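Local atomic coordinates of imidazoleglycerol-phosphate dehydratase (Staphylococcus aureus subsp. aureus, PDB entry 2AE8), a protein that catalyses the manganese-dependent dehydration of imidazoleglycerol phosphate to imidazole acetol phosphate, the sixth step of histidine biosynthesis. Residues B[97-102]-B[165-170]; B[132-137]-B[199-204]; B[138-143]-B[171-176]. All blocks are in the same frame, centred on the assembly; numbering follows the deposited sequence. Where two conformers were deposited one is given.

Contact 1 (B[97-102]-B[165-170])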
ATOM      1  N   ILE B  97      21.143  11.269  43.967  1.00 30.27           N
ATOM      2  CA  ILE B  97      21.370   9.978  44.605  1.00 29.56           C
ATOM      3  C   ILE B  97      22.076   8.984  43.648  1.00 29.63           C
ATOM      4  O   ILE B  97      23.011   8.269  44.034  1.00 29.04           O
ATOM      5  CB  ILE B  97      20.048   9.408  45.195  1.00 29.09           C
ATOM      6  CG1 ILE B  97      19.593  10.286  46.377  1.00 29.54           C
ATOM      7  CG2 ILE B  97      20.214   7.955  45.596  1.00 28.91           C
ATOM      8  CD1 ILE B  97      18.311   9.872  47.013  1.00 29.04           C
ATOM      9  N   GLY B  98      21.632   8.951  42.394  1.00 29.57           N
ATOM     10  CA  GLY B  98      22.272   8.080  41.389  1.00 28.69           C
ATOM     11  C   GLY B  98      23.724   8.443  41.132  1.00 28.19           C
ATOM     12  O   GLY B  98      24.585   7.566  41.011  1.00 28.32           O
ATOM     13  N   ILE B  99      23.994   9.738  41.034  1.00 27.95           N
ATOM     14  CA  ILE B  99      25.349  10.231  40.802  1.00 28.42           C
ATOM     15  C   ILE B  99      26.303   9.807  41.967  1.00 29.28           C
ATOM     16  O   ILE B  99      27.398   9.279  41.734  1.00 29.17           O
ATOM     17  CB  ILE B  99      25.342  11.758  40.644  1.00 27.80           C
ATOM     18  CG1 ILE B  99      24.777  12.174  39.274  1.00 28.41           C
ATOM     19  CG2 ILE B  99      26.756  12.352  40.879  1.00 27.78           C
ATOM     20  CD1 ILE B  99      24.520  13.691  39.149  1.00 28.34           C
ATOM     21  N   VAL B 100      25.850  10.010  43.200  1.00 29.87           N
ATOM     22  CA  VAL B 100      26.661   9.689  44.389  1.00 30.18           C
ATOM     23  C   VAL B 100      26.899   8.199  44.518  1.00 30.44           C
ATOM     24  O   VAL B 100      28.026   7.778  44.792  1.00 31.68           O
ATOM     25  CB  VAL B 100      26.031  10.256  45.674  1.00 30.27           C
ATOM     26  CG1 VAL B 100      26.779   9.744  46.947  1.00 30.48           C
ATOM     27  CG2 VAL B 100      26.037  11.781  45.624  1.00 30.59           C
ATOM     28  N   ILE B 101      25.852   7.399  44.314  1.00 30.02           N
ATOM     29  CA  ILE B 101      25.997   5.947  44.323  1.00 29.63           C
ATOM     30  C   ILE B 101      26.991   5.507  43.256  1.00 29.23           C
ATOM     31  O   ILE B 101      27.836   4.666  43.526  1.00 29.54           O
ATOM     32  CB  ILE B 101      24.647   5.203  44.188  1.00 29.16           C
ATOM     33  CG1 ILE B 101      23.794   5.429  45.443  1.00 29.69           C
ATOM     34  CG2 ILE B 101      24.866   3.714  43.982  1.00 29.06           C
ATOM     35  CD1 ILE B 101      22.394   4.865  45.363  1.00 30.75           C
ATOM     36  N   GLY B 102      26.908   6.080  42.055  1.00 28.63           N
ATOM     37  CA  GLY B 102      27.864   5.742  40.997  1.00 28.90           C
ATOM     38  C   GLY B 102      29.299   6.076  41.400  1.00 29.54           C
ATOM     39  O   GLY B 102      30.212   5.271  41.187  1.00 29.23           O
ATOM     40  N   PHE B 165      19.515   5.161  36.445  1.00 26.06           N
ATOM     41  CA  PHE B 165      20.484   4.221  35.917  1.00 26.53           C
ATOM     42  C   PHE B 165      21.616   4.845  35.115  1.00 26.51           C
ATOM     43  O   PHE B 165      22.760   4.385  35.208  1.00 26.56           O
ATOM     44  CB  PHE B 165      19.798   3.046  35.196  1.00 26.70           C
ATOM     45  CG  PHE B 165      19.171   2.076  36.152  1.00 27.60           C
ATOM     46  CD1 PHE B 165      19.969   1.304  36.993  1.00 28.34           C
ATOM     47  CD2 PHE B 165      17.792   1.987  36.277  1.00 28.21           C
ATOM     48  CE1 PHE B 165      19.395   0.428  37.918  1.00 27.69           C
ATOM     49  CE2 PHE B 165      17.209   1.102  37.198  1.00 27.40           C
ATOM     50  CZ  PHE B 165      18.017   0.323  38.017  1.00 27.66           C
ATOM     51  N   ARG B 166      21.297   5.892  34.361  0.50 26.74           N
ATOM     52  CA  ARG B 166      22.294   6.697  33.664  0.50 27.30           C
ATOM     53  C   ARG B 166      23.292   7.327  34.641  0.50 27.26           C
ATOM     54  O   ARG B 166      24.495   7.288  34.407  0.50 27.10           O
ATOM     55  CB  ARG B 166      21.618   7.768  32.791  0.50 27.37           C
ATOM     56  CG  ARG B 166      22.588   8.673  32.026  0.50 29.51           C
ATOM     57  CD  ARG B 166      22.260   8.789  30.529  0.50 32.09           C
ATOM     58  NE  ARG B 166      21.038   9.543  30.251  0.50 34.61           N
ATOM     59  CZ  ARG B 166      19.991   9.076  29.570  0.50 35.12           C
ATOM     60  NH1 ARG B 166      18.941   9.859  29.372  0.50 38.87           N
ATOM     61  NH2 ARG B 166      19.990   7.842  29.076  0.50 34.73           N
ATOM     62  N   ALA B 167      22.782   7.893  35.732  1.00 27.34           N
ATOM     63  CA  ALA B 167      23.623   8.542  36.754  1.00 27.59           C
ATOM     64  C   ALA B 167      24.553   7.518  37.436  1.00 27.31           C
ATOM     65  O   ALA B 167      25.748   7.759  37.569  1.00 27.46           O
ATOM     66  CB  ALA B 167      22.757   9.272  37.794  1.00 27.43           C
ATOM     67  N   VAL B 168      24.004   6.369  37.818  1.00 28.00           N
ATOM     68  CA  VAL B 168      24.785   5.311  38.470  1.00 27.84           C
ATOM     69  C   VAL B 168      25.853   4.711  37.546  1.00 27.41           C
ATOM     70  O   VAL B 168      27.022   4.612  37.894  1.00 27.45           O
ATOM     71  CB  VAL B 168      23.878   4.180  38.992  1.00 28.43           C
ATOM     72  CG1 VAL B 168      24.709   2.975  39.450  1.00 28.24           C
ATOM     73  CG2 VAL B 168      22.956   4.683  40.114  1.00 27.78           C
ATOM     74  N   VAL B 169      25.434   4.264  36.378  1.00 26.44           N
ATOM     75  CA  VAL B 169      26.287   3.524  35.457  1.00 25.94           C
ATOM     76  C   VAL B 169      27.430   4.383  34.945  1.00 26.20           C
ATOM     77  O   VAL B 169      28.583   3.936  34.862  1.00 27.09           O
ATOM     78  CB  VAL B 169      25.431   2.984  34.250  1.00 26.28           C
ATOM     79  CG1 VAL B 169      26.312   2.666  33.024  1.00 25.94           C
ATOM     80  CG2 VAL B 169      24.621   1.776  34.699  1.00 25.21           C
ATOM     81  N   ILE B 170      27.125   5.620  34.603  1.00 25.79           N
ATOM     82  CA  ILE B 170      28.126   6.491  34.001  1.00 26.83           C
ATOM     83  C   ILE B 170      29.174   6.896  35.054  1.00 27.06           C
ATOM     84  O   ILE B 170      30.376   6.892  34.779  1.00 27.21           O
ATOM     85  CB  ILE B 170      27.479   7.730  33.326  1.00 26.72           C
ATOM     86  CG1 ILE B 170      26.565   7.297  32.127  1.00 27.79           C
ATOM     87  CG2 ILE B 170      28.523   8.736  32.900  1.00 28.25           C
ATOM     88  CD1 ILE B 170      27.290   6.530  30.997  1.00 28.07           C
TER
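A167 and V168 press against the bare backbone of G98 and G102. The methyl CB of A167 sits over the peptide that follows G98, 3.5 Å from I99 N. V168 comes in beside it. Its CG2 lies anti to the carbonyl carbon and rests 3.4 Å from G98 O, while V168 CA makes a CA-H...O contact with the same oxygen (3.4 Å, 132° at the hydrogen). One turn on, G102 CA lies 3.4 Å from V168 O. With no CB on G98 or G102, the axes of the two short segments approach to 6.9 Å. They run nearly parallel, 18° apart. This is glycine-mediated close packing of helix 90-111 against helix 159-171, inside a protein built by duplication of a half-domain. No hydrogen bond crosses it. The flanks are looser. I99 CG1 reaches A167 CB at 3.8 Å, and I99 is partly exposed, beside R36 and near the metal ligand E95. I101 CG2 only skirts V168 CG2, at 4.4 Å.

Contact 2 (B[132-137]-B[199-204])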
ATOM      1  N   VAL B 132      19.580  -7.758  32.492  1.00 22.95           N
ATOM      2  CA  VAL B 132      20.601  -6.722  32.658  1.00 23.68           C
ATOM      3  C   VAL B 132      21.976  -7.363  32.581  1.00 24.32           C
ATOM      4  O   VAL B 132      22.218  -8.406  33.200  1.00 24.64           O
ATOM      5  CB  VAL B 132      20.423  -5.918  33.942  1.00 23.72           C
ATOM      6  CG1 VAL B 132      21.549  -4.898  34.082  1.00 22.29           C
ATOM      7  CG2 VAL B 132      19.042  -5.208  33.931  1.00 24.03           C
ATOM      8  N   VAL B 133      22.849  -6.729  31.806  1.00 24.94           N
ATOM      9  CA  VAL B 133      24.222  -7.170  31.582  1.00 25.93           C
ATOM     10  C   VAL B 133      25.114  -6.047  32.079  1.00 27.26           C
ATOM     11  O   VAL B 133      24.983  -4.918  31.621  1.00 26.73           O
ATOM     12  CB  VAL B 133      24.513  -7.411  30.057  1.00 26.40           C
ATOM     13  CG1 VAL B 133      25.986  -7.740  29.833  1.00 24.28           C
ATOM     14  CG2 VAL B 133      23.618  -8.536  29.497  1.00 25.11           C
ATOM     15  N   VAL B 134      26.002  -6.343  33.030  1.00 28.53           N
ATOM     16  CA  VAL B 134      27.002  -5.338  33.439  1.00 29.13           C
ATOM     17  C   VAL B 134      28.439  -5.797  33.270  1.00 29.96           C
ATOM     18  O   VAL B 134      28.768  -6.971  33.470  1.00 30.00           O
ATOM     19  CB  VAL B 134      26.743  -4.618  34.836  1.00 30.58           C
ATOM     20  CG1 VAL B 134      25.378  -4.892  35.446  1.00 29.35           C
ATOM     21  CG2 VAL B 134      27.923  -4.756  35.841  1.00 29.14           C
ATOM     22  N   ASP B 135      29.272  -4.866  32.833  1.00 30.15           N
ATOM     23  CA  ASP B 135      30.689  -5.100  32.712  1.00 31.03           C
ATOM     24  C   ASP B 135      31.369  -3.986  33.493  1.00 30.86           C
ATOM     25  O   ASP B 135      31.248  -2.809  33.134  1.00 30.11           O
ATOM     26  CB  ASP B 135      31.113  -5.083  31.235  1.00 31.22           C
ATOM     27  CG  ASP B 135      32.627  -5.222  31.042  1.00 33.86           C
ATOM     28  OD1 ASP B 135      33.359  -5.361  32.046  1.00 33.97           O
ATOM     29  OD2 ASP B 135      33.087  -5.181  29.875  1.00 35.88           O
ATOM     30  N   ILE B 136      32.060  -4.358  34.576  1.00 30.51           N
ATOM     31  CA  ILE B 136      32.916  -3.397  35.293  1.00 30.48           C
ATOM     32  C   ILE B 136      34.154  -3.183  34.414  1.00 30.66           C
ATOM     33  O   ILE B 136      35.206  -3.780  34.637  1.00 30.60           O
ATOM     34  CB  ILE B 136      33.293  -3.897  36.709  1.00 30.43           C
ATOM     35  CG1 ILE B 136      32.035  -4.241  37.516  1.00 30.44           C
ATOM     36  CG2 ILE B 136      34.126  -2.851  37.450  1.00 29.97           C
ATOM     37  CD1 ILE B 136      32.330  -4.933  38.883  1.00 31.98           C
ATOM     38  N   SER B 137      33.999  -2.340  33.394  1.00 30.52           N
ATOM     39  CA  SER B 137      34.968  -2.199  32.321  1.00 30.70           C
ATOM     40  C   SER B 137      35.831  -0.954  32.441  1.00 31.09           C
ATOM     41  O   SER B 137      36.905  -0.871  31.832  1.00 30.64           O
ATOM     42  CB  SER B 137      34.223  -2.102  30.991  1.00 31.47           C
ATOM     43  OG  SER B 137      33.380  -0.967  31.023  1.00 30.08           O
ATOM     44  N   ARG B 199      21.555  -7.696  40.963  1.00 29.05           N
ATOM     45  CA  ARG B 199      22.107  -9.028  40.979  1.00 29.69           C
ATOM     46  C   ARG B 199      23.291  -9.136  40.042  1.00 29.38           C
ATOM     47  O   ARG B 199      24.313  -9.688  40.414  1.00 28.93           O
ATOM     48  CB  ARG B 199      21.055 -10.070  40.631  1.00 30.05           C
ATOM     49  CG  ARG B 199      20.041 -10.299  41.730  1.00 34.10           C
ATOM     50  CD  ARG B 199      19.674 -11.763  41.793  1.00 38.77           C
ATOM     51  NE  ARG B 199      19.402 -12.147  43.176  1.00 44.79           N
ATOM     52  CZ  ARG B 199      19.714 -13.321  43.716  1.00 45.47           C
ATOM     53  NH1 ARG B 199      20.314 -14.275  43.006  1.00 46.22           N
ATOM     54  NH2 ARG B 199      19.407 -13.540  44.975  1.00 47.98           N
ATOM     55  N   ALA B 200      23.149  -8.604  38.828  1.00 29.15           N
ATOM     56  CA  ALA B 200      24.239  -8.596  37.847  1.00 28.88           C
ATOM     57  C   ALA B 200      25.455  -7.847  38.388  1.00 29.28           C
ATOM     58  O   ALA B 200      26.596  -8.299  38.212  1.00 29.06           O
ATOM     59  CB  ALA B 200      23.777  -7.949  36.524  1.00 29.06           C
ATOM     60  N   LEU B 201      25.214  -6.690  38.997  1.00 29.28           N
ATOM     61  CA  LEU B 201      26.280  -5.921  39.636  1.00 30.35           C
ATOM     62  C   LEU B 201      26.941  -6.733  40.745  1.00 31.16           C
ATOM     63  O   LEU B 201      28.157  -6.874  40.754  1.00 31.86           O
ATOM     64  CB  LEU B 201      25.772  -4.580  40.188  1.00 29.50           C
ATOM     65  CG  LEU B 201      26.833  -3.722  40.904  1.00 30.18           C
ATOM     66  CD1 LEU B 201      27.942  -3.267  39.966  1.00 28.45           C
ATOM     67  CD2 LEU B 201      26.204  -2.538  41.616  1.00 28.95           C
ATOM     68  N   GLY B 202      26.133  -7.278  41.656  1.00 32.22           N
ATOM     69  CA  GLY B 202      26.631  -8.156  42.710  1.00 32.46           C
ATOM     70  C   GLY B 202      27.553  -9.231  42.152  1.00 33.36           C
ATOM     71  O   GLY B 202      28.680  -9.403  42.641  1.00 33.21           O
ATOM     72  N   ILE B 203      27.087  -9.945  41.120  1.00 32.62           N
ATOM     73  CA  ILE B 203      27.873 -11.016  40.486  1.00 32.81           C
ATOM     74  C   ILE B 203      29.215 -10.483  39.991  1.00 33.02           C
ATOM     75  O   ILE B 203      30.252 -11.092  40.236  1.00 32.78           O
ATOM     76  CB  ILE B 203      27.122 -11.681  39.294  1.00 32.59           C
ATOM     77  CG1 ILE B 203      26.032 -12.633  39.805  1.00 32.74           C
ATOM     78  CG2 ILE B 203      28.102 -12.420  38.352  1.00 32.78           C
ATOM     79  CD1 ILE B 203      24.869 -12.867  38.779  1.00 33.19           C
ATOM     80  N   ALA B 204      29.176  -9.354  39.284  1.00 32.56           N
ATOM     81  CA  ALA B 204      30.371  -8.742  38.713  1.00 32.65           C
ATOM     82  C   ALA B 204      31.387  -8.297  39.783  1.00 32.72           C
ATOM     83  O   ALA B 204      32.590  -8.340  39.547  1.00 32.37           O
ATOM     84  CB  ALA B 204      29.977  -7.567  37.839  1.00 32.18           C
TER
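I136 carries CG1 anti to its carbonyl carbon (chi1 -55°), and its chain then runs out extended. This lays I136 CD1 on A204, 3.5 Å from A204 O and 3.7 Å from A204 CB. V134 is turned differently. Its chi1 of -10° is close to eclipsed, and its two methyls are spread along the helix. V134 CG1 meets A200 CB at 3.6 Å, and V134 CG2 reaches A204 CB at 4.0 Å. V134 thus spans two alanines one helical turn apart. The end of L201 comes nearer the strand than its CB does. There L201 CD1 just meets V134 CG2, at 4.4 Å. V132 adds less by its side chain, but its carbonyl oxygen lies 3.7 Å from A200 CB.

The contact is wholly apolar between side chains, and no hydrogen bond crosses it. V132, V134 and I136 all direct CB to the helix. A200 and A204 answer with single methyls, so the axes of strand 132-135 and helix segment 199-204 approach to 7.7 Å, at 31°. I136 lies just past the strand, at the centre of an inverse gamma turn, and continues the same apolar row. On the other face D135 makes a salt bridge with R117, a residue probably used in substrate binding, and packs with V133 on P124 of a neighbouring subunit.

This is a helix packed on one face of a mixed sheet, as in a beta-alpha-beta sandwich. F197 and A196, earlier in helix 186-205, extend the packing over V132. Strand 128-135 is bonded on one side to strand 118-125 and on the other to strand 175-182, whose T176 touches V132 and V134.

Contact 3 (B[138-143]-B[171-176])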
ATOM      1  N   GLY B 138      35.342   0.034  33.174  1.00 31.11           N
ATOM      2  CA  GLY B 138      35.967   1.357  33.176  1.00 31.77           C
ATOM      3  C   GLY B 138      35.557   2.236  32.003  1.00 32.41           C
ATOM      4  O   GLY B 138      35.973   3.386  31.929  1.00 32.77           O
ATOM      5  N   ARG B 139      34.740   1.702  31.089  1.00 31.95           N
ATOM      6  CA  ARG B 139      34.203   2.492  29.970  1.00 32.51           C
ATOM      7  C   ARG B 139      32.737   2.846  30.255  1.00 31.34           C
ATOM      8  O   ARG B 139      31.865   1.984  30.160  1.00 31.94           O
ATOM      9  CB  ARG B 139      34.298   1.699  28.656  1.00 32.36           C
ATOM     10  CG  ARG B 139      35.716   1.382  28.187  1.00 33.23           C
ATOM     11  CD  ARG B 139      35.670   0.584  26.867  1.00 34.60           C
ATOM     12  NE  ARG B 139      35.208  -0.789  27.072  1.00 38.90           N
ATOM     13  CZ  ARG B 139      36.023  -1.831  27.234  1.00 41.60           C
ATOM     14  NH1 ARG B 139      37.343  -1.645  27.236  1.00 44.72           N
ATOM     15  NH2 ARG B 139      35.533  -3.058  27.405  1.00 41.75           N
ATOM     16  N   PRO B 140      32.457   4.107  30.621  1.00 30.53           N
ATOM     17  CA  PRO B 140      31.103   4.449  31.064  1.00 29.40           C
ATOM     18  C   PRO B 140      30.124   4.451  29.879  1.00 28.91           C
ATOM     19  O   PRO B 140      30.315   5.207  28.911  1.00 26.93           O
ATOM     20  CB  PRO B 140      31.261   5.856  31.637  1.00 29.89           C
ATOM     21  CG  PRO B 140      32.771   6.071  31.773  1.00 30.92           C
ATOM     22  CD  PRO B 140      33.343   5.283  30.636  1.00 30.26           C
ATOM     23  N   TYR B 141      29.119   3.577  29.944  1.00 27.87           N
ATOM     24  CA  TYR B 141      28.185   3.384  28.817  1.00 27.31           C
ATOM     25  C   TYR B 141      26.923   2.667  29.283  1.00 26.56           C
ATOM     26  O   TYR B 141      27.007   1.596  29.886  1.00 25.98           O
ATOM     27  CB  TYR B 141      28.818   2.550  27.680  1.00 27.02           C
ATOM     28  CG  TYR B 141      28.023   2.648  26.391  1.00 27.80           C
ATOM     29  CD1 TYR B 141      26.885   1.856  26.173  1.00 27.86           C
ATOM     30  CD2 TYR B 141      28.385   3.568  25.408  1.00 27.56           C
ATOM     31  CE1 TYR B 141      26.129   1.990  25.002  1.00 28.32           C
ATOM     32  CE2 TYR B 141      27.652   3.701  24.233  1.00 30.23           C
ATOM     33  CZ  TYR B 141      26.531   2.911  24.042  1.00 28.45           C
ATOM     34  OH  TYR B 141      25.831   3.063  22.883  1.00 31.12           O
ATOM     35  N   LEU B 142      25.767   3.245  28.955  1.00 25.72           N
ATOM     36  CA  LEU B 142      24.459   2.633  29.234  1.00 25.23           C
ATOM     37  C   LEU B 142      23.630   2.496  27.963  1.00 25.39           C
ATOM     38  O   LEU B 142      23.388   3.490  27.267  1.00 24.73           O
ATOM     39  CB  LEU B 142      23.658   3.492  30.213  1.00 25.26           C
ATOM     40  CG  LEU B 142      22.219   3.054  30.500  1.00 25.41           C
ATOM     41  CD1 LEU B 142      22.112   1.662  31.186  1.00 24.56           C
ATOM     42  CD2 LEU B 142      21.470   4.109  31.286  1.00 24.29           C
ATOM     43  N   SER B 143      23.156   1.279  27.716  1.00 24.85           N
ATOM     44  CA  SER B 143      22.150   1.027  26.691  1.00 25.22           C
ATOM     45  C   SER B 143      20.846   0.659  27.404  1.00 24.73           C
ATOM     46  O   SER B 143      20.718  -0.424  27.964  1.00 24.93           O
ATOM     47  CB  SER B 143      22.638  -0.088  25.768  1.00 25.46           C
ATOM     48  OG  SER B 143      21.691  -0.359  24.769  1.00 25.69           O
ATOM     49  N   ASN B 171      28.713   7.224  36.255  1.00 27.23           N
ATOM     50  CA  ASN B 171      29.636   7.674  37.306  1.00 28.07           C
ATOM     51  C   ASN B 171      30.412   6.537  37.963  1.00 28.12           C
ATOM     52  O   ASN B 171      31.532   6.737  38.431  1.00 28.92           O
ATOM     53  CB  ASN B 171      28.904   8.558  38.313  1.00 27.94           C
ATOM     54  CG  ASN B 171      28.543   9.869  37.721  1.00 29.50           C
ATOM     55  OD1 ASN B 171      29.403  10.729  37.530  1.00 30.85           O
ATOM     56  ND2 ASN B 171      27.275  10.017  37.333  1.00 30.36           N
ATOM     57  N   ALA B 172      29.825   5.338  37.966  1.00 27.73           N
ATOM     58  CA  ALA B 172      30.540   4.129  38.332  1.00 26.99           C
ATOM     59  C   ALA B 172      31.482   3.587  37.253  1.00 27.42           C
ATOM     60  O   ALA B 172      32.252   2.640  37.512  1.00 27.68           O
ATOM     61  CB  ALA B 172      29.556   3.046  38.790  1.00 27.10           C
ATOM     62  N   ARG B 173      31.430   4.176  36.054  1.00 27.71           N
ATOM     63  CA  ARG B 173      32.220   3.727  34.889  1.00 27.12           C
ATOM     64  C   ARG B 173      31.966   2.258  34.545  1.00 27.33           C
ATOM     65  O   ARG B 173      32.917   1.488  34.284  1.00 27.33           O
ATOM     66  CB  ARG B 173      33.732   3.994  35.077  1.00 26.99           C
ATOM     67  CG  ARG B 173      34.061   5.429  35.513  1.00 26.28           C
ATOM     68  CD  ARG B 173      35.561   5.703  35.460  1.00 28.27           C
ATOM     69  NE  ARG B 173      36.081   5.543  34.108  1.00 31.03           N
ATOM     70  CZ  ARG B 173      36.060   6.499  33.188  1.00 33.00           C
ATOM     71  NH1 ARG B 173      35.562   7.689  33.491  1.00 33.48           N
ATOM     72  NH2 ARG B 173      36.526   6.260  31.964  1.00 33.31           N
ATOM     73  N   LEU B 174      30.689   1.866  34.565  1.00 26.55           N
ATOM     74  CA  LEU B 174      30.266   0.536  34.104  1.00 26.34           C
ATOM     75  C   LEU B 174      29.791   0.611  32.660  1.00 26.03           C
ATOM     76  O   LEU B 174      29.333   1.660  32.210  1.00 25.90           O
ATOM     77  CB  LEU B 174      29.090  -0.008  34.948  1.00 26.10           C
ATOM     78  CG  LEU B 174      29.200   0.088  36.472  1.00 26.89           C
ATOM     79  CD1 LEU B 174      27.855  -0.246  37.126  1.00 27.40           C
ATOM     80  CD2 LEU B 174      30.311  -0.831  37.000  1.00 28.02           C
ATOM     81  N   THR B 175      29.920  -0.493  31.934  1.00 26.85           N
ATOM     82  CA  THR B 175      29.176  -0.661  30.683  1.00 27.35           C
ATOM     83  C   THR B 175      27.966  -1.517  31.064  1.00 27.74           C
ATOM     84  O   THR B 175      28.130  -2.612  31.634  1.00 28.10           O
ATOM     85  CB  THR B 175      30.013  -1.363  29.595  1.00 27.66           C
ATOM     86  OG1 THR B 175      31.185  -0.585  29.320  1.00 28.58           O
ATOM     87  CG2 THR B 175      29.207  -1.501  28.299  1.00 27.84           C
ATOM     88  N   THR B 176      26.764  -1.024  30.789  1.00 26.44           N
ATOM     89  CA  THR B 176      25.540  -1.734  31.208  1.00 26.17           C
ATOM     90  C   THR B 176      24.493  -1.735  30.092  1.00 26.28           C
ATOM     91  O   THR B 176      24.244  -0.697  29.493  1.00 26.15           O
ATOM     92  CB  THR B 176      24.956  -1.107  32.501  1.00 25.93           C
ATOM     93  OG1 THR B 176      25.909  -1.257  33.566  1.00 25.95           O
ATOM     94  CG2 THR B 176      23.634  -1.776  32.916  1.00 24.88           C
TER
HETATM   95  O   HOH W   1      32.398  -0.822  26.882  1.00 40.23           O
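R173 meets G138 and P140 where a helix ends and a sheet begins. G138 O accepts two weak bonds, from R173 NE and from NH2 (2.9 Å). Both donors come from the edge of the guanidinium, while P140 CG lies 3.5 Å above the centre of one face. A bend at chi3 (61°) turns the group back alongside the proline. NH2 has a further acceptor, OD1 of N171 in a second subunit. R173 O takes a weak bond from G138 N. R139 O is satisfied by T175 OG1, which donates in the carbonyl plane at 2.8 Å. T175 OG1 is also hydrogen-bonded to S137 OG and accepts from a water whose O lies 2.7 Å away. That water accepts from R139 NE. Y141 N binds L174 O, T176 N binds Y141 O at 2.8 Å, and S143 N binds T176 O at 2.9 Å with an N-H...O angle of 169°. Strand 141-145, helix 159-171 and the parallel neighbour strand 175-182 make a beta-alpha-beta crossover, and the Schellman motif at R173 is the turn from its helix into its second strand. R139, probably a substrate-binding residue, lies in the loop just before strand 141-145.

Contact 3 touches both of the others. Helix 159-171, used in contact 1, leads straight into it, and V169 O is probably hydrogen-bonded to L174 N at 3.0 Å. Contact 2 joins it through the sheet, where D135 N probably binds T175 O at 2.8 Å. Contacts 1 and 2 do not touch; their centres are about 14 Å apart. Measured from the side chain to a bound magnesium ion, Y141 of contact 3 is about 4 Å away, I99 of contact 1 about 7 Å and V134 of contact 2 about 14 Å. In contact 3, R139 lies about 4 Å from R117, side chain to side chain, and it packs on the metal ligand E95 of a second subunit.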